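Local structure of archaeosine synthase (Pyrobaculum calidifontis, 5K0P) at residues V67-K72 with V82-K87. The protein converts the nitrile of preQ0-modified tRNA to a formamidine using free ammonium, the last step in making archaeosine. Numbering follows the deposited sequence.
Sequences VDLLEK and VKVTVK
Val-84 is the strand residue that meets Leu-69 and Leu-70 of the helix, one with each of its methyls. With CG1 anti to the backbone N (chi1 178°), CG2 falls beside that nitrogen and presses on the backbone of Leu-70, 3.8 Å from Leu-70 CA and close to Leu-70 N as well. The other methyl, Val-84 CG1, reaches Leu-69 CD2 at 4.1 Å, the two side chains crossing nearly at right angles.

The Leu-70 side chain does a second job. Its CB still leans on Val-84, while CD1 reaches over to Val-82, 4.2 Å from Val-82 CB and 3.7 Å from Val-82 O, an apolar methyl set against a carbonyl oxygen.

No hydrogen bond joins the two segments. The strand spends its backbone bonds on its neighbours, Val-84 with Ala-99 and Lys-83 with Glu-35. Leu-69 also touches Val-32 of strand 27-37, and so bridges two strands of the antiparallel sheet.

Helix 62-77 packs on one face of the sheet of this tunnel-fold subunit, segment 67-72 running roughly antiparallel to 82-87 (148°), with 8.1 Å between their axes at closest approach. With four buried aliphatic residues meeting, the pairing rests on shape and burial rather than on directed bonds.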
loop_
_atom_site.group_PDB
_atom_site.type_symbol
_atom_site.label_atom_id
_atom_site.label_comp_id
_atom_site.label_asym_id
_atom_site.label_seq_id
_atom_site.Cartn_x
_atom_site.Cartn_y
_atom_site.Cartn_z
ATOM N N VAL A 67 15.803 -14.063 23.009
ATOM C CA VAL A 67 15.766 -15.140 24.000
ATOM C C VAL A 67 15.672 -14.583 25.445
ATOM O O VAL A 67 14.891 -15.051 26.250
ATOM C CB VAL A 67 16.943 -16.093 23.828
ATOM C CG1 VAL A 67 16.897 -17.128 24.886
ATOM C CG2 VAL A 67 16.896 -16.730 22.453
ATOM N N ASP A 68 16.413 -13.528 25.723
ATOM C CA ASP A 68 16.384 -12.902 27.039
ATOM C C ASP A 68 14.988 -12.337 27.355
ATOM O O ASP A 68 14.481 -12.516 28.452
ATOM C CB ASP A 68 17.442 -11.802 27.142
ATOM C CG ASP A 68 17.614 -11.328 28.529
ATOM O OD1 ASP A 68 18.037 -12.128 29.375
ATOM O OD2 ASP A 68 17.279 -10.191 28.785
ATOM N N LEU A 69 14.382 -11.677 26.381
ATOM C CA LEU A 69 13.072 -11.080 26.553
ATOM C C LEU A 69 12.027 -12.207 26.729
ATOM O O LEU A 69 11.138 -12.069 27.525
ATOM C CB LEU A 69 12.737 -10.130 25.361
ATOM C CG LEU A 69 11.362 -9.394 25.403
ATOM C CD1 LEU A 69 11.225 -8.585 26.687
ATOM C CD2 LEU A 69 11.162 -8.449 24.200
ATOM N N LEU A 70 12.145 -13.308 26.012
ATOM C CA LEU A 70 11.277 -14.511 26.254
ATOM C C LEU A 70 11.303 -14.987 27.656
ATOM O O LEU A 70 10.221 -15.289 28.278
ATOM C CB LEU A 70 11.676 -15.639 25.323
ATOM C CG LEU A 70 10.747 -16.844 25.427
ATOM C CD1 LEU A 70 10.143 -17.235 24.106
ATOM C CD2 LEU A 70 11.519 -18.014 25.953
ATOM N N GLU A 71 12.545 -15.019 28.182
ATOM C CA GLU A 71 12.779 -15.468 29.540
ATOM C C GLU A 71 12.194 -14.455 30.495
ATOM O O GLU A 71 11.587 -14.908 31.474
ATOM C CB GLU A 71 14.235 -15.820 29.847
ATOM C CG GLU A 71 14.677 -17.176 29.267
ATOM C CD GLU A 71 13.750 -18.407 29.663
ATOM O OE1 GLU A 71 13.294 -18.628 30.840
ATOM O OE2 GLU A 71 13.457 -19.204 28.752
ATOM N N LYS A 72 12.277 -13.143 30.198
ATOM C CA LYS A 72 11.618 -12.162 31.035
ATOM C C LYS A 72 10.119 -12.322 31.123
ATOM O O LYS A 72 9.518 -12.220 32.235
ATOM C CB LYS A 72 11.909 -10.758 30.567
ATOM C CG LYS A 72 13.245 -10.320 31.082
ATOM C CD LYS A 72 13.836 -9.263 30.204
ATOM C CE LYS A 72 15.207 -8.869 30.709
ATOM N NZ LYS A 72 15.007 -7.600 31.371
ATOM N N VAL A 82 4.543 -18.524 24.408
ATOM C CA VAL A 82 5.154 -17.182 24.177
ATOM C C VAL A 82 6.042 -17.261 22.980
ATOM O O VAL A 82 6.818 -18.236 22.829
ATOM C CB VAL A 82 6.120 -16.733 25.292
ATOM C CG1 VAL A 82 6.515 -15.244 25.191
ATOM C CG2 VAL A 82 5.434 -16.851 26.560
ATOM N N LYS A 83 5.957 -16.229 22.142
ATOM C CA LYS A 83 6.855 -16.043 21.058
ATOM C C LYS A 83 7.276 -14.593 21.004
ATOM O O LYS A 83 6.443 -13.690 21.135
ATOM C CB LYS A 83 6.193 -16.451 19.738
ATOM C CG LYS A 83 7.103 -16.325 18.556
ATOM C CD LYS A 83 6.521 -16.913 17.285
ATOM C CE LYS A 83 5.497 -15.951 16.672
ATOM N NZ LYS A 83 5.020 -16.349 15.307
ATOM N N VAL A 84 8.584 -14.400 20.777
ATOM C CA VAL A 84 9.219 -13.118 20.678
ATOM C C VAL A 84 9.944 -13.001 19.355
ATOM O O VAL A 84 10.757 -13.853 19.045
ATOM C CB VAL A 84 10.274 -12.948 21.769
ATOM C CG1 VAL A 84 10.975 -11.587 21.623
ATOM C CG2 VAL A 84 9.659 -13.095 23.156
ATOM N N THR A 85 9.750 -11.891 18.649
ATOM C CA THR A 85 10.307 -11.702 17.362
ATOM C C THR A 85 10.931 -10.335 17.364
ATOM O O THR A 85 10.244 -9.342 17.686
ATOM C CB THR A 85 9.263 -11.772 16.193
ATOM O OG1 THR A 85 8.629 -13.099 16.129
ATOM C CG2 THR A 85 10.022 -11.580 14.873
ATOM N N VAL A 86 12.242 -10.319 17.079
ATOM C CA VAL A 86 13.051 -9.096 17.037
ATOM C C VAL A 86 13.517 -8.869 15.622
ATOM O O VAL A 86 14.185 -9.748 15.094
ATOM C CB VAL A 86 14.252 -9.203 17.997
ATOM C CG1 VAL A 86 15.128 -7.976 17.891
ATOM C CG2 VAL A 86 13.774 -9.488 19.410
ATOM N N LYS A 87 13.164 -7.698 15.042
ATOM C CA LYS A 87 13.434 -7.349 13.648
ATOM C C LYS A 87 14.352 -6.152 13.659
ATOM O O LYS A 87 14.051 -5.184 14.330
ATOM C CB LYS A 87 12.125 -6.965 12.837
ATOM C CG LYS A 87 11.028 -8.022 12.949
ATOM C CD LYS A 87 9.765 -7.825 12.045
ATOM C CE LYS A 87 8.722 -8.924 12.325
ATOM N NZ LYS A 87 7.493 -8.689 11.509
#